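Local structure of CCHC-type domain-containing protein (Trypanosoma brucei brucei, 7C45) at residues S31-F45 / I57-F71. The protein probably acts as a 3'-5' RNA exonuclease of the RNase D type that trims guide RNAs, using a metal-dependent active site. Numbering follows the deposited sequence.
With CA (calcium ion), chain E; CA (calcium ion), chain F; nucleotides of chain B.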
loop_
_atom_site.group_PDB
_atom_site.type_symbol
_atom_site.label_atom_id
_atom_site.label_comp_id
_atom_site.label_asym_id
_atom_site.label_seq_id
_atom_site.Cartn_x
_atom_site.Cartn_y
_atom_site.Cartn_z
ATOM N N SER A 31 -16.534 -6.729 -13.835
ATOM C CA SER A 31 -16.601 -6.812 -12.373
ATOM C C SER A 31 -16.112 -5.529 -11.720
ATOM O O SER A 31 -16.798 -4.935 -10.880
ATOM C CB SER A 31 -15.776 -7.986 -11.877
ATOM O OG SER A 31 -15.721 -7.986 -10.462
ATOM N N LEU A 32 -14.920 -5.077 -12.104
ATOM C CA LEU A 32 -14.364 -3.888 -11.475
ATOM C C LEU A 32 -15.208 -2.658 -11.759
ATOM O O LEU A 32 -15.213 -1.718 -10.961
ATOM C CB LEU A 32 -12.933 -3.662 -11.957
ATOM C CG LEU A 32 -11.929 -4.724 -11.605
ATOM C CD1 LEU A 32 -10.644 -4.473 -12.398
ATOM C CD2 LEU A 32 -11.663 -4.749 -10.103
ATOM N N GLN A 33 -15.938 -2.652 -12.881
ATOM C CA GLN A 33 -16.811 -1.526 -13.201
ATOM C C GLN A 33 -17.887 -1.295 -12.154
ATOM O O GLN A 33 -18.391 -0.172 -12.027
ATOM C CB GLN A 33 -17.470 -1.738 -14.556
ATOM C CG GLN A 33 -16.582 -1.307 -15.672
ATOM C CD GLN A 33 -17.180 -1.558 -17.024
ATOM O OE1 GLN A 33 -18.079 -2.372 -17.184
ATOM N NE2 GLN A 33 -16.660 -0.862 -18.022
ATOM N N GLY A 34 -18.295 -2.331 -11.438
ATOM C CA GLY A 34 -19.258 -2.181 -10.363
ATOM C C GLY A 34 -18.669 -1.913 -8.991
ATOM O O GLY A 34 -19.394 -1.960 -7.997
ATOM N N ALA A 35 -17.372 -1.647 -8.894
ATOM C CA ALA A 35 -16.767 -1.424 -7.588
ATOM C C ALA A 35 -16.900 0.029 -7.145
ATOM O O ALA A 35 -17.043 0.955 -7.949
ATOM C CB ALA A 35 -15.282 -1.792 -7.603
ATOM N N ARG A 36 -16.830 0.210 -5.831
ATOM C CA ARG A 36 -16.620 1.515 -5.229
ATOM C C ARG A 36 -15.166 1.757 -4.852
ATOM O O ARG A 36 -14.721 2.910 -4.857
ATOM C CB ARG A 36 -17.486 1.666 -3.968
ATOM C CG ARG A 36 -18.983 1.476 -4.196
ATOM C CD ARG A 36 -19.501 2.434 -5.265
ATOM N NE ARG A 36 -19.028 3.780 -5.015
ATOM C CZ ARG A 36 -18.922 4.720 -5.947
ATOM N NH1 ARG A 36 -18.476 5.930 -5.613
ATOM N NH2 ARG A 36 -19.248 4.456 -7.212
ATOM N N SER A 37 -14.435 0.698 -4.495
ATOM C CA SER A 37 -13.012 0.777 -4.191
ATOM C C SER A 37 -12.282 -0.393 -4.842
ATOM O O SER A 37 -12.765 -1.526 -4.803
ATOM C CB SER A 37 -12.756 0.765 -2.679
ATOM O OG SER A 37 -13.374 1.874 -2.076
ATOM N N ILE A 38 -11.120 -0.111 -5.437
ATOM C CA ILE A 38 -10.290 -1.132 -6.073
ATOM C C ILE A 38 -8.875 -0.992 -5.538
ATOM O O ILE A 38 -8.232 0.031 -5.770
ATOM C CB ILE A 38 -10.268 -1.003 -7.606
ATOM C CG1 ILE A 38 -11.678 -1.004 -8.192
ATOM C CG2 ILE A 38 -9.398 -2.105 -8.215
ATOM C CD1 ILE A 38 -11.671 -0.675 -9.625
ATOM N N ALA A 39 -8.401 -2.008 -4.822
ATOM C CA ALA A 39 -7.008 -2.073 -4.405
ATOM C C ALA A 39 -6.147 -2.469 -5.599
ATOM O O ALA A 39 -6.460 -3.451 -6.277
ATOM C CB ALA A 39 -6.837 -3.088 -3.283
ATOM N N LEU A 40 -5.062 -1.732 -5.825
ATOM C CA LEU A 40 -4.178 -1.968 -6.964
ATOM C C LEU A 40 -2.743 -2.180 -6.518
ATOM O O LEU A 40 -2.308 -1.657 -5.492
ATOM C CB LEU A 40 -4.205 -0.822 -7.943
ATOM C CG LEU A 40 -5.496 -0.654 -8.723
ATOM C CD1 LEU A 40 -5.454 0.650 -9.488
ATOM C CD2 LEU A 40 -5.706 -1.816 -9.696
ATOM N N ASP A 41 -2.011 -2.928 -7.337
ATOM C CA ASP A 41 -0.611 -3.239 -7.112
ATOM C C ASP A 41 -0.022 -3.588 -8.475
ATOM O O ASP A 41 -0.749 -3.936 -9.407
ATOM C CB ASP A 41 -0.491 -4.378 -6.103
ATOM C CG ASP A 41 0.924 -4.645 -5.645
ATOM O OD1 ASP A 41 1.792 -3.786 -5.777
ATOM O OD2 ASP A 41 1.133 -5.744 -5.123
ATOM N N ILE A 42 1.300 -3.482 -8.590
ATOM C CA ILE A 42 1.966 -3.827 -9.848
ATOM C C ILE A 42 3.206 -4.643 -9.536
ATOM O O ILE A 42 3.970 -4.297 -8.629
ATOM C CB ILE A 42 2.344 -2.574 -10.667
ATOM C CG1 ILE A 42 1.097 -1.770 -11.054
ATOM C CG2 ILE A 42 3.124 -2.965 -11.896
ATOM C CD1 ILE A 42 1.432 -0.461 -11.767
ATOM N N GLU A 43 3.416 -5.726 -10.296
ATOM C CA GLU A 43 4.698 -6.425 -10.325
ATOM C C GLU A 43 5.391 -6.175 -11.657
ATOM O O GLU A 43 4.787 -6.347 -12.718
ATOM C CB GLU A 43 4.548 -7.934 -10.123
ATOM C CG GLU A 43 3.845 -8.374 -8.816
ATOM C CD GLU A 43 4.376 -7.679 -7.565
ATOM O OE1 GLU A 43 5.611 -7.655 -7.397
ATOM O OE2 GLU A 43 3.550 -7.203 -6.728
ATOM N N ALA A 44 6.672 -5.810 -11.596
ATOM C CA ALA A 44 7.407 -5.443 -12.798
ATOM C C ALA A 44 8.721 -6.216 -12.857
ATOM O O ALA A 44 9.218 -6.719 -11.848
ATOM C CB ALA A 44 7.663 -3.927 -12.843
ATOM N N PHE A 45 9.269 -6.330 -14.066
ATOM C CA PHE A 45 10.595 -6.910 -14.221
ATOM C C PHE A 45 11.577 -6.226 -13.276
ATOM O O PHE A 45 11.658 -4.999 -13.248
ATOM C CB PHE A 45 11.106 -6.726 -15.654
ATOM C CG PHE A 45 10.440 -7.591 -16.701
ATOM C CD1 PHE A 45 9.208 -8.173 -16.509
ATOM C CD2 PHE A 45 11.098 -7.806 -17.901
ATOM C CE1 PHE A 45 8.620 -8.950 -17.520
ATOM C CE2 PHE A 45 10.545 -8.572 -18.893
ATOM C CZ PHE A 45 9.283 -9.146 -18.699
ATOM N N ILE A 57 6.258 -3.665 -16.990
ATOM C CA ILE A 57 5.130 -4.187 -16.225
ATOM C C ILE A 57 4.875 -5.636 -16.609
ATOM O O ILE A 57 4.791 -5.975 -17.793
ATOM C CB ILE A 57 3.875 -3.343 -16.454
ATOM C CG1 ILE A 57 4.009 -1.986 -15.756
ATOM C CG2 ILE A 57 2.669 -4.091 -15.943
ATOM C CD1 ILE A 57 2.904 -1.036 -16.095
ATOM N N SER A 58 4.755 -6.499 -15.600
ATOM C CA SER A 58 4.431 -7.904 -15.810
ATOM C C SER A 58 2.979 -8.186 -15.431
ATOM O O SER A 58 2.190 -8.657 -16.254
ATOM C CB SER A 58 5.378 -8.785 -14.996
ATOM O OG SER A 58 5.082 -10.158 -15.157
ATOM N N LEU A 59 2.625 -7.885 -14.190
ATOM C CA LEU A 59 1.280 -8.048 -13.651
ATOM C C LEU A 59 0.751 -6.716 -13.135
ATOM O O LEU A 59 1.510 -5.907 -12.602
ATOM C CB LEU A 59 1.271 -9.061 -12.495
ATOM C CG LEU A 59 1.751 -10.483 -12.783
ATOM C CD1 LEU A 59 1.791 -11.330 -11.505
ATOM C CD2 LEU A 59 0.862 -11.137 -13.879
ATOM N N VAL A 60 -0.550 -6.479 -13.310
ATOM C CA VAL A 60 -1.288 -5.499 -12.518
ATOM C C VAL A 60 -2.326 -6.274 -11.720
ATOM O O VAL A 60 -3.040 -7.103 -12.287
ATOM C CB VAL A 60 -1.954 -4.424 -13.391
ATOM C CG1 VAL A 60 -2.850 -3.513 -12.527
ATOM C CG2 VAL A 60 -0.890 -3.633 -14.152
ATOM N N GLN A 61 -2.349 -6.072 -10.404
ATOM C CA GLN A 61 -3.221 -6.843 -9.524
ATOM C C GLN A 61 -4.342 -5.955 -9.000
ATOM O O GLN A 61 -4.132 -4.774 -8.745
ATOM C CB GLN A 61 -2.426 -7.450 -8.370
ATOM C CG GLN A 61 -1.242 -8.281 -8.869
ATOM C CD GLN A 61 0.044 -7.488 -8.904
ATOM O OE1 GLN A 61 0.358 -6.821 -9.893
ATOM N NE2 GLN A 61 0.787 -7.537 -7.820
ATOM N N ALA A 62 -5.549 -6.517 -8.884
ATOM C CA ALA A 62 -6.698 -5.722 -8.470
ATOM C C ALA A 62 -7.598 -6.542 -7.562
ATOM O O ALA A 62 -7.856 -7.721 -7.819
ATOM C CB ALA A 62 -7.522 -5.227 -9.653
ATOM N N CYS A 63 -8.106 -5.897 -6.528
ATOM C CA CYS A 63 -9.055 -6.548 -5.631
ATOM C C CYS A 63 -10.050 -5.487 -5.201
ATOM O O CYS A 63 -9.638 -4.477 -4.626
ATOM C CB CYS A 63 -8.330 -7.152 -4.438
ATOM S SG CYS A 63 -9.409 -8.134 -3.353
ATOM N N SER A 64 -11.333 -5.697 -5.508
ATOM C CA SER A 64 -12.352 -4.678 -5.303
ATOM C C SER A 64 -13.438 -5.178 -4.358
ATOM O O SER A 64 -13.511 -6.355 -4.016
ATOM C CB SER A 64 -12.982 -4.250 -6.630
ATOM O OG SER A 64 -14.148 -5.013 -6.910
ATOM N N ASP A 65 -14.282 -4.247 -3.933
ATOM C CA ASP A 65 -15.440 -4.605 -3.122
ATOM C C ASP A 65 -16.576 -5.214 -3.945
ATOM O O ASP A 65 -17.602 -5.572 -3.368
ATOM C CB ASP A 65 -15.936 -3.375 -2.356
ATOM C CG ASP A 65 -16.377 -2.252 -3.281
ATOM O OD1 ASP A 65 -15.854 -2.149 -4.395
ATOM O OD2 ASP A 65 -17.271 -1.475 -2.895
ATOM N N ALA A 66 -16.425 -5.359 -5.266
ATOM C CA ALA A 66 -17.489 -5.914 -6.103
ATOM C C ALA A 66 -17.432 -7.436 -6.237
ATOM O O ALA A 66 -18.377 -8.029 -6.778
ATOM C CB ALA A 66 -17.442 -5.284 -7.513
ATOM N N LYS A 67 -16.365 -8.091 -5.750
ATOM C CA LYS A 67 -16.247 -9.520 -5.989
ATOM C C LYS A 67 -15.132 -10.100 -5.129
ATOM O O LYS A 67 -14.075 -9.473 -4.982
ATOM C CB LYS A 67 -16.009 -9.781 -7.477
ATOM C CG LYS A 67 -16.026 -11.239 -7.855
ATOM C CD LYS A 67 -15.675 -11.467 -9.299
ATOM C CE LYS A 67 -16.442 -12.651 -9.848
ATOM N NZ LYS A 67 -17.898 -12.562 -9.519
ATOM N N PRO A 68 -15.325 -11.272 -4.529
ATOM C CA PRO A 68 -14.319 -11.855 -3.617
ATOM C C PRO A 68 -13.231 -12.608 -4.362
ATOM O O PRO A 68 -13.066 -13.826 -4.217
ATOM C CB PRO A 68 -15.175 -12.802 -2.758
ATOM C CG PRO A 68 -16.224 -13.255 -3.700
ATOM C CD PRO A 68 -16.581 -12.046 -4.506
ATOM N N VAL A 69 -12.461 -11.872 -5.169
ATOM C CA VAL A 69 -11.420 -12.460 -5.999
ATOM C C VAL A 69 -10.294 -11.442 -6.131
ATOM O O VAL A 69 -10.520 -10.236 -6.043
ATOM C CB VAL A 69 -11.954 -12.859 -7.405
ATOM C CG1 VAL A 69 -12.197 -11.640 -8.255
ATOM C CG2 VAL A 69 -11.002 -13.808 -8.122
ATOM N N VAL A 70 -9.088 -11.933 -6.383
ATOM C CA VAL A 70 -7.956 -11.085 -6.760
ATOM C C VAL A 70 -7.687 -11.313 -8.242
ATOM O O VAL A 70 -7.403 -12.444 -8.653
ATOM C CB VAL A 70 -6.708 -11.406 -5.922
ATOM C CG1 VAL A 70 -5.483 -10.626 -6.435
ATOM C CG2 VAL A 70 -6.981 -11.129 -4.450
ATOM N N PHE A 71 -7.828 -10.271 -9.049
ATOM C CA PHE A 71 -7.520 -10.412 -10.472
ATOM C C PHE A 71 -6.029 -10.192 -10.657
ATOM O O PHE A 71 -5.493 -9.196 -10.174
ATOM C CB PHE A 71 -8.300 -9.409 -11.316
ATOM C CG PHE A 71 -9.800 -9.655 -11.360
ATOM C CD1 PHE A 71 -10.304 -10.832 -11.875
ATOM C CD2 PHE A 71 -10.688 -8.659 -10.936
ATOM C CE1 PHE A 71 -11.671 -11.040 -11.943
ATOM C CE2 PHE A 71 -12.057 -8.855 -10.987
ATOM C CZ PHE A 71 -12.553 -10.037 -11.500
HETATM CA CA CA E . 3.182 -6.365 -4.634
HETATM CA CA CA F . 3.513 -2.498 -4.717
ATOM P P U B 10 5.922 -4.086 -4.174
ATOM O OP1 U B 10 4.635 -4.682 -4.578
ATOM O OP2 U B 10 6.649 -4.590 -2.970
ATOM O "O5'" U B 10 6.937 -4.148 -5.407
ATOM C "C5'" U B 10 6.462 -3.949 -6.728
ATOM C "C4'" U B 10 7.580 -4.011 -7.736
ATOM O "O4'" U B 10 8.659 -3.166 -7.291
ATOM C "C3'" U B 10 8.234 -5.368 -7.925
ATOM O "O3'" U B 10 7.514 -6.197 -8.809
ATOM C "C2'" U B 10 9.609 -5.004 -8.459
ATOM O "O2'" U B 10 9.521 -4.713 -9.847
ATOM C "C1'" U B 10 9.893 -3.707 -7.704
ATOM N N1 U B 10 10.731 -3.921 -6.509
ATOM C C2 U B 10 12.083 -4.025 -6.742
ATOM O O2 U B 10 12.550 -3.963 -7.870
ATOM N N3 U B 10 12.841 -4.212 -5.613
ATOM C C4 U B 10 12.378 -4.288 -4.314
ATOM O O4 U B 10 13.187 -4.459 -3.407
ATOM C C5 U B 10 10.961 -4.158 -4.157
ATOM C C6 U B 10 10.199 -3.978 -5.240
HETATM O O HOH W 1 -13.880 -6.944 -8.698
HETATM O O HOH W 2 3.997 -1.996 -6.993
HETATM O O HOH W 3 1.934 -8.754 -3.657
HETATM O O HOH W 4 4.833 -8.035 -3.818
HETATM O O HOH W 5 2.621 -2.132 -2.475
HETATM O O HOH W 6 2.619 -0.189 -4.774
#
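Strands 37-44 and 57-64 pair antiparallel from Ile-38/Ser-64 to Ala-44/Ile-57, their axes 157° apart. Hydrogen-bonded pairs join Ala-39 to Cys-63, Asp-41 to Gln-61 and Glu-43 to Leu-59. A classic beta bulge, Ser-58 and Leu-59 both facing Glu-43, shifts the register by one before Ala-44/Ile-57: Glu-43 O accepts from both Ser-58 N (2.9 Å) and Leu-59 N (3.0 Å). At the other end Asp-65 OD1 takes Arg-36 N through its syn lone pair at 2.9 Å and Ser-37 N from above the carboxylate plane, holding the turn 64-67 against the loop that leads into strand 37-44.

Asp-41, Glu-43 and Gln-61 share one face of the sheet. The glutamine, turned about CB-CG (chi2 95°), reaches past its pair partner Asp-41 to Glu-43, and NE2 donates to the anti lone pair of Glu-43 OE2 (3.0 Å), the amide and carboxylate planes 60° apart. That same OE2 binds one calcium at 2.3 Å, together with Asp-41 OD2 (2.2 Å) and Asp-191; Asp-41 OD1 binds the second calcium, and OP1 of U10 of chain B bridges both ions. Gln-61, whose NE2 also bonds Ala-188 O, is a second-shell residue that probably helps position Glu-43. Glu-43 OE1 accepts from O3' of U10 of chain B at 2.8 Å. Ala-44 N donates to that O3', so the strand backbone also grips the nucleotide.

On the opposite face Ala-62 CB touches both Leu-40 CD2 and Ile-38 CG2, and Ile-42 packs beside Val-60. Ile-38 and Leu-40 of this face, with Leu-32 of helix 22-33, pack on helix 80-92, whereas helix 182-202 covers the metal-binding face; strands 97-100 and 70-74 flank the pair in the central sheet of the exonuclease domain.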